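Local coordinates for protein MNMC2 (PDB 3VYW) that transfers a methyl group from S-adenosylmethionine to modified wobble uridine in bacterial tRNA, working without the oxidase domain to which it is usually fused, at residues A[198-201]-A[202-205]; A[288-291]-A[292-296]; A[30-33]-A[34-38]; A[6-9]-A[10-14]. One frame throughout, in Å; residues are numbered along the deposited sequence.

Along the chain the order is contact 4, contact 3, contact 1 and contact 2; in space they form one connected group beside the cofactor pocket. Contact 1 follows strand 187-192 of the central sheet and touches S-adenosylmethionine. Its centre lies about 8 Å from that of contact 2, where helix 292-303 begins. Contacts 3 and 4 belong to the successive helices 24-37 and 3-18, with centres about 11 Å apart, and both pack on contact 2. Contact 1 also touches contact 3, but stays about 9 Å from contact 4 at the nearest atoms. Helices from the two ends of the chain thus gather behind the adenine-binding turn of the methyltransferase domain.

Contact 1 of 4, residues A[198-201]-A[202-205]; sequences YKNP and ELWT. With SAM (S-adenosylmethionine), chain E.
The amide nitrogen of Asn200 serves two acceptors at once, Glu202 and the adenine of S-adenosylmethionine. ND2 of Asn200 gives a hydrogen bond to N7 of S-adenosylmethionine (3.3 Å, 164° at the hydrogen) and a second to OE1 of Glu202 at 3.1 Å. The latter partner lies close to the amide plane and is met on its syn side, 27° out of the carboxylate plane. With its chain bent at chi2 (79°), Glu202 brings the other oxygen, OE2, to N6 of the cofactor, which donates a weak bond of 3.3 Å. Leu203 adds an apolar contact, its CD1 lying over the adenine 3.5 Å from the cofactor C5.

The second shell fixes the amide and the turn that carries it. OD1 of Asn200 accepts the backbone N-H of Phe195, which settles the amide rotation and leaves ND2 directed to the base. Trp204 N bonds to Pro201 O at 3.1 Å, approaching from well above the carbonyl plane. Asn200 O sits at the edge of the Trp204 indole, 3.1 Å from CD1, while Trp204 NE1 is taken by Phe195 O. Beyond this turn, Thr205 OG1 caps helix 206-213 through Phe208 N. Such a loop, leaving the fourth parallel strand of a Rossmann-like methyltransferase sheet and reading the adenine edge by polar side chains, belongs to the S-adenosylmethionine site.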
loop_
_atom_site.group_PDB
_atom_site.type_symbol
_atom_site.label_atom_id
_atom_site.label_comp_id
_atom_site.label_asym_id
_atom_site.label_seq_id
_atom_site.Cartn_x
_atom_site.Cartn_y
_atom_site.Cartn_z
ATOM N N TYR A 198 -3.959 5.716 -7.655
ATOM C CA TYR A 198 -5.002 6.561 -8.157
ATOM C C TYR A 198 -6.268 6.359 -7.372
ATOM O O TYR A 198 -6.974 7.280 -7.082
ATOM C CB TYR A 198 -5.224 6.315 -9.625
ATOM C CG TYR A 198 -4.087 6.728 -10.490
ATOM C CD1 TYR A 198 -3.940 6.212 -11.737
ATOM C CD2 TYR A 198 -3.155 7.613 -10.058
ATOM C CE1 TYR A 198 -2.902 6.575 -12.539
ATOM C CE2 TYR A 198 -2.119 7.985 -10.863
ATOM C CZ TYR A 198 -2.008 7.456 -12.103
ATOM O OH TYR A 198 -0.984 7.784 -12.911
ATOM N N LYS A 199 -6.543 5.115 -7.076
ATOM C CA LYS A 199 -7.654 4.701 -6.271
ATOM C C LYS A 199 -7.643 5.097 -4.818
ATOM O O LYS A 199 -8.663 5.398 -4.279
ATOM C CB LYS A 199 -7.807 3.210 -6.356
ATOM C CG LYS A 199 -8.759 2.770 -7.404
ATOM C CD LYS A 199 -8.963 3.885 -8.363
ATOM C CE LYS A 199 -8.904 3.391 -9.771
ATOM N NZ LYS A 199 -10.174 2.747 -10.109
ATOM N N ASN A 200 -6.477 5.039 -4.196
ATOM C CA ASN A 200 -6.294 5.189 -2.771
ATOM C C ASN A 200 -5.183 6.163 -2.484
ATOM O O ASN A 200 -4.225 5.834 -1.893
ATOM C CB ASN A 200 -5.881 3.825 -2.272
ATOM C CG ASN A 200 -6.290 3.528 -0.866
ATOM O OD1 ASN A 200 -6.202 2.425 -0.447
ATOM N ND2 ASN A 200 -6.711 4.485 -0.160
ATOM N N PRO A 201 -5.341 7.390 -2.888
ATOM C CA PRO A 201 -4.256 8.347 -2.917
ATOM C C PRO A 201 -3.592 8.745 -1.599
ATOM O O PRO A 201 -2.423 9.028 -1.630
ATOM C CB PRO A 201 -4.857 9.533 -3.651
ATOM C CG PRO A 201 -6.241 9.202 -3.902
ATOM C CD PRO A 201 -6.396 7.760 -3.813
ATOM N N GLU A 202 -4.310 8.745 -0.488
ATOM C CA GLU A 202 -3.803 9.245 0.785
ATOM C C GLU A 202 -2.639 8.459 1.233
ATOM O O GLU A 202 -1.856 8.941 1.957
ATOM C CB GLU A 202 -4.827 9.186 1.909
ATOM C CG GLU A 202 -6.259 9.207 1.505
ATOM C CD GLU A 202 -6.764 7.889 1.010
ATOM O OE1 GLU A 202 -6.572 7.619 -0.131
ATOM O OE2 GLU A 202 -7.409 7.171 1.728
ATOM N N LEU A 203 -2.555 7.213 0.821
ATOM C CA LEU A 203 -1.563 6.325 1.352
ATOM C C LEU A 203 -0.311 6.279 0.532
ATOM O O LEU A 203 0.561 5.547 0.805
ATOM C CB LEU A 203 -2.168 4.951 1.522
ATOM C CG LEU A 203 -3.210 4.878 2.617
ATOM C CD1 LEU A 203 -3.754 3.493 2.789
ATOM C CD2 LEU A 203 -2.583 5.337 3.891
ATOM N N TRP A 204 -0.252 7.063 -0.507
ATOM C CA TRP A 204 0.907 7.104 -1.309
ATOM C C TRP A 204 1.543 8.434 -1.478
ATOM O O TRP A 204 2.311 8.610 -2.381
ATOM C CB TRP A 204 0.600 6.554 -2.664
ATOM C CG TRP A 204 -0.059 5.223 -2.662
ATOM C CD1 TRP A 204 -1.385 4.955 -2.693
ATOM C CD2 TRP A 204 0.570 3.937 -2.671
ATOM N NE1 TRP A 204 -1.601 3.652 -2.704
ATOM C CE2 TRP A 204 -0.483 2.986 -2.696
ATOM C CE3 TRP A 204 1.859 3.498 -2.663
ATOM C CZ2 TRP A 204 -0.253 1.646 -2.716
ATOM C CZ3 TRP A 204 2.079 2.145 -2.677
ATOM C CH2 TRP A 204 1.048 1.242 -2.699
ATOM N N THR A 205 1.216 9.403 -0.666
ATOM C CA THR A 205 1.827 10.692 -0.832
ATOM C C THR A 205 3.224 10.727 -0.290
ATOM O O THR A 205 3.570 9.935 0.500
ATOM C CB THR A 205 1.017 11.791 -0.190
ATOM O OG1 THR A 205 0.719 11.424 1.131
ATOM C CG2 THR A 205 -0.222 11.949 -0.893
HETATM N N SAM E . -3.132 -6.184 3.073
HETATM C CA SAM E . -4.391 -6.805 2.902
HETATM C C SAM E . -4.092 -8.252 2.949
HETATM O O SAM E . -4.947 -9.099 3.029
HETATM O OXT SAM E . -2.943 -8.584 2.954
HETATM C CB SAM E . -4.958 -6.208 1.633
HETATM C CG SAM E . -5.506 -4.824 1.998
HETATM S SD SAM E . -6.168 -3.921 0.796
HETATM C CE SAM E . -5.147 -3.920 -0.473
HETATM C "C5'" SAM E . -6.323 -2.334 1.248
HETATM C "C4'" SAM E . -6.701 -2.066 2.711
HETATM O "O4'" SAM E . -6.317 -0.752 3.066
HETATM C "C3'" SAM E . -8.187 -2.119 2.996
HETATM O "O3'" SAM E . -8.414 -2.773 4.224
HETATM C "C2'" SAM E . -8.583 -0.677 3.154
HETATM O "O2'" SAM E . -9.676 -0.558 4.022
HETATM C "C1'" SAM E . -7.353 -0.084 3.754
HETATM N N9 SAM E . -7.262 1.389 3.661
HETATM C C8 SAM E . -7.467 2.150 2.612
HETATM N N7 SAM E . -7.280 3.427 2.881
HETATM C C5 SAM E . -6.948 3.514 4.135
HETATM C C6 SAM E . -6.609 4.585 5.061
HETATM N N6 SAM E . -6.591 5.855 4.698
HETATM N N1 SAM E . -6.320 4.258 6.288
HETATM C C2 SAM E . -6.316 3.021 6.685
HETATM N N3 SAM E . -6.621 2.023 5.912
HETATM C C4 SAM E . -6.944 2.184 4.645
#

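Contact 2 of 4, residues A[288-291]-A[292-296]; sequences LDKE and PLEIL
Glu291 O accepts Ile295 N at 3.2 Å and, weakly, Glu294 N, as the extended chain at Lys290 and Glu291 turns into helix 292-303 at Pro292. The return bond comes from a side chain: Glu294, three residues past the N-cap Glu291, lays its carboxylate back over the start of the helix, where OE1 accepts Glu291 N weakly at 3.4 Å. Its chain is extended beyond CG (chi2 165°), which gives it the length to span the first turn.

OE1 of Glu294 also flanks apolar atoms, lying 3.4 Å from Lys290 CG and 3.6 Å from Glu291 CB. Lys290 crosses Glu294 at about a right angle and continues past it, so that NZ stays 4.9 Å from OE1, too far for a contact between the charges. Nearer its base, Lys290 CB rests on Ile295 CG1 at 3.9 Å. The two carboxylates come near each other, Glu291 OE2 to Glu294 OE2 being 4.2 Å, with planes 84° apart; a weak hydrogen bond with Tyr10 OH at the first, and a long ion pair to Lys17 at the second, may ease that approach.

Shortening Glu294 to an alanine removes the carboxylate, and Glu291 N would probably be left without this acceptor, with a gap opened beside the Lys290 chain. The weak bond from the N-cap N-H to a glutamate at N3 corresponds to one half of a capping box, and proline at N1 is a common first residue of a helix.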
loop_
_atom_site.group_PDB
_atom_site.type_symbol
_atom_site.label_atom_id
_atom_site.label_comp_id
_atom_site.label_asym_id
_atom_site.label_seq_id
_atom_site.Cartn_x
_atom_site.Cartn_y
_atom_site.Cartn_z
ATOM N N LEU A 288 -2.033 16.327 5.492
ATOM C CA LEU A 288 -2.436 14.989 5.790
ATOM C C LEU A 288 -3.905 14.925 6.126
ATOM O O LEU A 288 -4.369 13.992 6.685
ATOM C CB LEU A 288 -1.583 14.421 6.911
ATOM C CG LEU A 288 -0.132 14.079 6.579
ATOM C CD1 LEU A 288 0.769 14.135 7.768
ATOM C CD2 LEU A 288 0.097 12.794 5.806
ATOM N N ASP A 289 -4.637 15.951 5.785
ATOM C CA ASP A 289 -6.030 15.982 6.070
ATOM C C ASP A 289 -6.877 16.048 4.829
ATOM O O ASP A 289 -8.079 16.129 4.891
ATOM C CB ASP A 289 -6.315 17.186 6.931
ATOM C CG ASP A 289 -6.031 18.459 6.230
ATOM O OD1 ASP A 289 -5.184 18.468 5.355
ATOM O OD2 ASP A 289 -6.659 19.463 6.540
ATOM N N LYS A 290 -6.224 16.041 3.696
ATOM C CA LYS A 290 -6.877 16.184 2.429
ATOM C C LYS A 290 -7.758 15.021 2.009
ATOM O O LYS A 290 -7.483 13.896 2.290
ATOM C CB LYS A 290 -5.816 16.404 1.401
ATOM C CG LYS A 290 -6.275 17.178 0.212
ATOM C CD LYS A 290 -5.083 17.743 -0.504
ATOM C CE LYS A 290 -5.467 18.928 -1.348
ATOM N NZ LYS A 290 -4.904 20.178 -0.801
ATOM N N GLU A 291 -8.824 15.327 1.311
ATOM C CA GLU A 291 -9.659 14.332 0.704
ATOM C C GLU A 291 -8.926 13.629 -0.379
ATOM O O GLU A 291 -8.187 14.208 -1.098
ATOM C CB GLU A 291 -10.889 14.968 0.106
ATOM C CG GLU A 291 -11.852 15.545 1.094
ATOM C CD GLU A 291 -13.267 15.247 0.714
ATOM O OE1 GLU A 291 -13.671 14.099 0.869
ATOM O OE2 GLU A 291 -13.975 16.137 0.236
ATOM N N PRO A 292 -9.183 12.360 -0.501
ATOM C CA PRO A 292 -8.478 11.528 -1.443
ATOM C C PRO A 292 -8.714 11.974 -2.846
ATOM O O PRO A 292 -7.815 11.951 -3.600
ATOM C CB PRO A 292 -9.107 10.185 -1.213
ATOM C CG PRO A 292 -9.387 10.200 0.229
ATOM C CD PRO A 292 -9.661 11.596 0.641
ATOM N N LEU A 293 -9.905 12.384 -3.184
ATOM C CA LEU A 293 -10.162 12.786 -4.534
ATOM C C LEU A 293 -9.357 13.972 -4.890
ATOM O O LEU A 293 -8.954 14.125 -5.997
ATOM C CB LEU A 293 -11.616 13.042 -4.765
ATOM C CG LEU A 293 -12.347 11.734 -4.926
ATOM C CD1 LEU A 293 -13.815 12.003 -4.948
ATOM C CD2 LEU A 293 -11.894 11.029 -6.169
ATOM N N GLU A 294 -9.178 14.822 -3.910
ATOM C CA GLU A 294 -8.451 16.057 -4.006
ATOM C C GLU A 294 -6.991 15.872 -4.273
ATOM O O GLU A 294 -6.397 16.614 -4.967
ATOM C CB GLU A 294 -8.639 16.833 -2.715
ATOM C CG GLU A 294 -9.763 17.837 -2.763
ATOM C CD GLU A 294 -10.165 18.341 -1.409
ATOM O OE1 GLU A 294 -9.402 18.189 -0.476
ATOM O OE2 GLU A 294 -11.243 18.888 -1.279
ATOM N N ILE A 295 -6.420 14.878 -3.634
ATOM C CA ILE A 295 -5.037 14.554 -3.765
ATOM C C ILE A 295 -4.786 14.116 -5.158
ATOM O O ILE A 295 -3.804 14.435 -5.734
ATOM C CB ILE A 295 -4.659 13.443 -2.800
ATOM C CG1 ILE A 295 -4.623 13.995 -1.392
ATOM C CG2 ILE A 295 -3.324 12.866 -3.163
ATOM C CD1 ILE A 295 -4.600 12.984 -0.303
ATOM N N LEU A 296 -5.705 13.362 -5.694
ATOM C CA LEU A 296 -5.668 12.983 -7.063
ATOM C C LEU A 296 -5.791 14.152 -8.001
ATOM O O LEU A 296 -5.091 14.217 -8.957
ATOM C CB LEU A 296 -6.753 11.948 -7.349
ATOM C CG LEU A 296 -6.940 11.434 -8.776
ATOM C CD1 LEU A 296 -5.699 10.785 -9.310
ATOM C CD2 LEU A 296 -8.060 10.458 -8.878
#

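Contact 3 of 4, residues A[30-33]-A[34-38]; sequences ILRE and FLRFA
Glu33 and Arg36, one turn apart on helix 24-37, lie side by side, with carboxylate and guanidinium planes nearly parallel, 13° apart, though slightly stepped. Arg36 NE makes a salt bridge of 2.9 Å to Glu33 OE1 on its syn side, while Arg36 NH2 reaches Glu33 OE2 more weakly at 3.4 Å. Arg32 takes the anti side of the same OE2 through its NE at 3.1 Å, a second salt bridge. Arg32, Glu33 and Arg36 thus form a salt-bridge network. Glu33 is bent at chi2 (-50°), which curls its end back beside the helix toward Arg36.

The closely packed part lies under this network. Phe37 runs along Glu33, its CE1 3.6 Å from Glu33 OE1, and carries Arg36 CG over one face, offset toward the rim; its N-H closes the helical turn to Glu33 O at 2.8 Å. Elsewhere on the helix Leu31 CD1 meets Leu35 CG at 3.9 Å on the side facing helix 3-18, and Phe34 turns its ring to helix 292-303.

The loose side is that of Arg32 and Arg36, both exposed residues, whose guanidinium planes stand 74° apart and do not stack. Two like charges 4.1 Å apart at Arg32 NE and Arg36 NH2 are bridged by one anion, which would favour the ionised form of the largely buried Glu33.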
loop_
_atom_site.group_PDB
_atom_site.type_symbol
_atom_site.label_atom_id
_atom_site.label_comp_id
_atom_site.label_asym_id
_atom_site.label_seq_id
_atom_site.Cartn_x
_atom_site.Cartn_y
_atom_site.Cartn_z
ATOM N N ILE A 30 -8.092 17.437 -17.684
ATOM C CA ILE A 30 -8.131 17.023 -16.317
ATOM C C ILE A 30 -9.360 16.232 -16.042
ATOM O O ILE A 30 -9.303 15.251 -15.394
ATOM C CB ILE A 30 -8.194 18.211 -15.367
ATOM C CG1 ILE A 30 -7.047 19.167 -15.589
ATOM C CG2 ILE A 30 -8.192 17.744 -13.939
ATOM C CD1 ILE A 30 -5.700 18.544 -15.428
ATOM N N LEU A 31 -10.492 16.674 -16.525
ATOM C CA LEU A 31 -11.709 15.948 -16.288
ATOM C C LEU A 31 -11.691 14.581 -16.900
ATOM O O LEU A 31 -12.111 13.640 -16.303
ATOM C CB LEU A 31 -12.913 16.717 -16.792
ATOM C CG LEU A 31 -14.266 16.046 -16.691
ATOM C CD1 LEU A 31 -14.676 15.795 -15.277
ATOM C CD2 LEU A 31 -15.286 16.913 -17.342
ATOM N N ARG A 32 -11.168 14.475 -18.093
ATOM C CA ARG A 32 -11.122 13.216 -18.740
ATOM C C ARG A 32 -10.287 12.211 -17.990
ATOM O O ARG A 32 -10.710 11.115 -17.792
ATOM C CB ARG A 32 -10.545 13.426 -20.102
ATOM C CG ARG A 32 -10.524 12.197 -20.942
ATOM C CD ARG A 32 -9.931 12.501 -22.279
ATOM N NE ARG A 32 -8.492 12.601 -22.203
ATOM C CZ ARG A 32 -7.777 13.497 -22.848
ATOM N NH1 ARG A 32 -8.367 14.385 -23.608
ATOM N NH2 ARG A 32 -6.480 13.499 -22.724
ATOM N N GLU A 33 -9.102 12.587 -17.572
ATOM C CA GLU A 33 -8.300 11.747 -16.725
ATOM C C GLU A 33 -8.885 11.491 -15.339
ATOM O O GLU A 33 -8.782 10.426 -14.826
ATOM C CB GLU A 33 -6.865 12.241 -16.658
ATOM C CG GLU A 33 -6.211 12.401 -17.996
ATOM C CD GLU A 33 -6.353 11.202 -18.900
ATOM O OE1 GLU A 33 -6.250 10.076 -18.445
ATOM O OE2 GLU A 33 -6.564 11.387 -20.085
ATOM N N PHE A 34 -9.503 12.476 -14.736
ATOM C CA PHE A 34 -10.086 12.295 -13.438
ATOM C C PHE A 34 -11.172 11.260 -13.518
ATOM O O PHE A 34 -11.283 10.430 -12.685
ATOM C CB PHE A 34 -10.631 13.625 -12.937
ATOM C CG PHE A 34 -11.124 13.612 -11.538
ATOM C CD1 PHE A 34 -10.376 13.081 -10.535
ATOM C CD2 PHE A 34 -12.334 14.178 -11.224
ATOM C CE1 PHE A 34 -10.818 13.098 -9.243
ATOM C CE2 PHE A 34 -12.776 14.203 -9.938
ATOM C CZ PHE A 34 -12.025 13.656 -8.941
ATOM N N LEU A 35 -11.975 11.322 -14.545
ATOM C CA LEU A 35 -13.005 10.348 -14.734
ATOM C C LEU A 35 -12.462 8.966 -14.948
ATOM O O LEU A 35 -12.962 8.019 -14.434
ATOM C CB LEU A 35 -13.831 10.732 -15.928
ATOM C CG LEU A 35 -14.684 11.951 -15.766
ATOM C CD1 LEU A 35 -15.546 12.152 -16.968
ATOM C CD2 LEU A 35 -15.522 11.843 -14.528
ATOM N N ARG A 36 -11.441 8.851 -15.752
ATOM C CA ARG A 36 -10.777 7.588 -15.919
ATOM C C ARG A 36 -10.010 6.991 -14.724
ATOM O O ARG A 36 -10.039 5.824 -14.532
ATOM C CB ARG A 36 -10.006 7.560 -17.229
ATOM C CG ARG A 36 -8.554 7.289 -17.107
ATOM C CD ARG A 36 -7.975 6.775 -18.372
ATOM N NE ARG A 36 -7.838 7.810 -19.349
ATOM C CZ ARG A 36 -7.999 7.611 -20.628
ATOM N NH1 ARG A 36 -8.297 6.427 -21.081
ATOM N NH2 ARG A 36 -7.878 8.600 -21.441
ATOM N N PHE A 37 -9.322 7.797 -13.940
ATOM C CA PHE A 37 -8.513 7.282 -12.850
ATOM C C PHE A 37 -9.127 7.184 -11.483
ATOM O O PHE A 37 -8.609 6.527 -10.664
ATOM C CB PHE A 37 -7.247 8.089 -12.707
ATOM C CG PHE A 37 -6.337 7.969 -13.851
ATOM C CD1 PHE A 37 -5.634 9.030 -14.278
ATOM C CD2 PHE A 37 -6.207 6.803 -14.499
ATOM C CE1 PHE A 37 -4.810 8.929 -15.349
ATOM C CE2 PHE A 37 -5.376 6.685 -15.568
ATOM C CZ PHE A 37 -4.676 7.749 -15.992
ATOM N N ALA A 38 -10.206 7.885 -11.235
ATOM C CA ALA A 38 -10.809 7.908 -9.924
ATOM C C ALA A 38 -11.562 6.667 -9.588
ATOM O O ALA A 38 -11.896 5.911 -10.428
ATOM C CB ALA A 38 -11.689 9.121 -9.753
#

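Contact 4 of 4, residues A[6-9]-A[10-14]; sequences YLKN and YLESY
Ser13 N makes the shortest bond between the two halves, 2.8 Å to Asn9 O with 154° at the hydrogen, and it is an ordinary helical i to i+4 link. Three more of the same kind precede it, among them Glu12 N to Lys8 O at 3.0 Å, and together they keep residues 6-14 in one regular helix.

On that frame the side chains form pairs. Tyr6 and Tyr10 run side by side and point the same way because both CG atoms stand opposite the backbone N (chi1 174° and -174°). Their rings meet only lightly, Tyr6 CE2 to Tyr10 CD1 being 4.1 Å. Lys8 and Glu12 pair more by their chains than their charges: Lys8 CE lies 3.7 Å from Glu12 OE1, but Lys8 NZ is 4.7 Å from it. The Glu12 chain, extended beyond CG, starts close to the preceding turn, its CG 3.5 Å from Lys8 O. Were Glu12 an alanine, Lys8 would probably lose its nearby opposite charge, and the end of its chain would be freer to turn.

Asn9 and Ser13 are on the exposed side of helix 3-18, while the Lys8 chain also lies against Leu31 at the border with helix 24-37. Its inner side is mostly apolar: Leu7 packs on Leu35 and Leu11 on Leu31 of helix 24-37. Toward helix 292-303, Tyr10 lies on Leu293, and Tyr14 adds a polar link through its hydroxyl to Asp298.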
loop_
_atom_site.group_PDB
_atom_site.type_symbol
_atom_site.label_atom_id
_atom_site.label_comp_id
_atom_site.label_asym_id
_atom_site.label_seq_id
_atom_site.Cartn_x
_atom_site.Cartn_y
_atom_site.Cartn_z
ATOM N N TYR A 6 -21.277 12.836 -10.492
ATOM C CA TYR A 6 -20.774 13.245 -9.218
ATOM C C TYR A 6 -19.354 13.754 -9.295
ATOM O O TYR A 6 -19.021 14.722 -8.678
ATOM C CB TYR A 6 -20.836 12.078 -8.263
ATOM C CG TYR A 6 -20.208 12.313 -6.931
ATOM C CD1 TYR A 6 -20.969 12.635 -5.868
ATOM C CD2 TYR A 6 -18.866 12.187 -6.740
ATOM C CE1 TYR A 6 -20.423 12.849 -4.647
ATOM C CE2 TYR A 6 -18.311 12.401 -5.523
ATOM C CZ TYR A 6 -19.111 12.721 -4.479
ATOM O OH TYR A 6 -18.605 12.946 -3.247
ATOM N N LEU A 7 -18.521 13.053 -10.029
ATOM C CA LEU A 7 -17.121 13.367 -10.132
ATOM C C LEU A 7 -16.824 14.679 -10.798
ATOM O O LEU A 7 -15.909 15.361 -10.424
ATOM C CB LEU A 7 -16.372 12.245 -10.825
ATOM C CG LEU A 7 -16.182 10.971 -10.052
ATOM C CD1 LEU A 7 -15.422 10.013 -10.887
ATOM C CD2 LEU A 7 -15.491 11.220 -8.757
ATOM N N LYS A 8 -17.572 14.989 -11.831
ATOM C CA LYS A 8 -17.432 16.238 -12.523
ATOM C C LYS A 8 -17.820 17.411 -11.705
ATOM O O LYS A 8 -17.257 18.448 -11.826
ATOM C CB LYS A 8 -18.219 16.226 -13.784
ATOM C CG LYS A 8 -18.415 17.603 -14.312
ATOM C CD LYS A 8 -18.533 17.565 -15.793
ATOM C CE LYS A 8 -19.370 18.689 -16.290
ATOM N NZ LYS A 8 -19.590 18.474 -17.724
ATOM N N ASN A 9 -18.847 17.241 -10.910
ATOM C CA ASN A 9 -19.268 18.254 -10.001
ATOM C C ASN A 9 -18.215 18.486 -8.983
ATOM O O ASN A 9 -17.957 19.581 -8.601
ATOM C CB ASN A 9 -20.540 17.819 -9.298
ATOM C CG ASN A 9 -21.763 18.052 -10.115
ATOM O OD1 ASN A 9 -21.720 18.667 -11.153
ATOM N ND2 ASN A 9 -22.863 17.554 -9.645
ATOM N N TYR A 10 -17.635 17.413 -8.510
ATOM C CA TYR A 10 -16.656 17.472 -7.479
ATOM C C TYR A 10 -15.471 18.223 -7.964
ATOM O O TYR A 10 -14.929 19.022 -7.271
ATOM C CB TYR A 10 -16.263 16.064 -7.116
ATOM C CG TYR A 10 -15.356 15.959 -5.953
ATOM C CD1 TYR A 10 -15.815 15.544 -4.754
ATOM C CD2 TYR A 10 -14.046 16.250 -6.067
ATOM C CE1 TYR A 10 -14.990 15.440 -3.691
ATOM C CE2 TYR A 10 -13.219 16.165 -5.003
ATOM C CZ TYR A 10 -13.711 15.757 -3.820
ATOM O OH TYR A 10 -12.911 15.644 -2.755
ATOM N N LEU A 11 -15.052 17.935 -9.173
ATOM C CA LEU A 11 -13.945 18.610 -9.755
ATOM C C LEU A 11 -14.202 20.058 -9.968
ATOM O O LEU A 11 -13.382 20.875 -9.685
ATOM C CB LEU A 11 -13.622 18.003 -11.096
ATOM C CG LEU A 11 -12.633 18.828 -11.863
ATOM C CD1 LEU A 11 -11.282 18.683 -11.240
ATOM C CD2 LEU A 11 -12.600 18.435 -13.294
ATOM N N GLU A 12 -15.352 20.378 -10.510
ATOM C CA GLU A 12 -15.675 21.749 -10.763
ATOM C C GLU A 12 -15.716 22.445 -9.452
ATOM O O GLU A 12 -15.261 23.527 -9.297
ATOM C CB GLU A 12 -17.022 21.849 -11.425
ATOM C CG GLU A 12 -16.975 21.766 -12.928
ATOM C CD GLU A 12 -18.331 21.613 -13.535
ATOM O OE1 GLU A 12 -18.491 21.929 -14.709
ATOM O OE2 GLU A 12 -19.249 21.184 -12.832
ATOM N N SER A 13 -16.284 21.796 -8.484
ATOM C CA SER A 13 -16.394 22.401 -7.217
ATOM C C SER A 13 -15.050 22.670 -6.593
ATOM O O SER A 13 -14.845 23.712 -6.030
ATOM C CB SER A 13 -17.257 21.528 -6.344
ATOM O OG SER A 13 -16.944 21.695 -5.010
ATOM N N TYR A 14 -14.140 21.719 -6.668
ATOM C CA TYR A 14 -12.816 21.867 -6.096
ATOM C C TYR A 14 -11.989 22.920 -6.759
ATOM O O TYR A 14 -11.242 23.593 -6.130
ATOM C CB TYR A 14 -12.080 20.549 -6.096
ATOM C CG TYR A 14 -10.671 20.587 -5.583
ATOM C CD1 TYR A 14 -10.404 20.765 -4.259
ATOM C CD2 TYR A 14 -9.605 20.399 -6.427
ATOM C CE1 TYR A 14 -9.126 20.781 -3.792
ATOM C CE2 TYR A 14 -8.334 20.414 -5.955
ATOM C CZ TYR A 14 -8.114 20.605 -4.635
ATOM O OH TYR A 14 -6.859 20.612 -4.163
#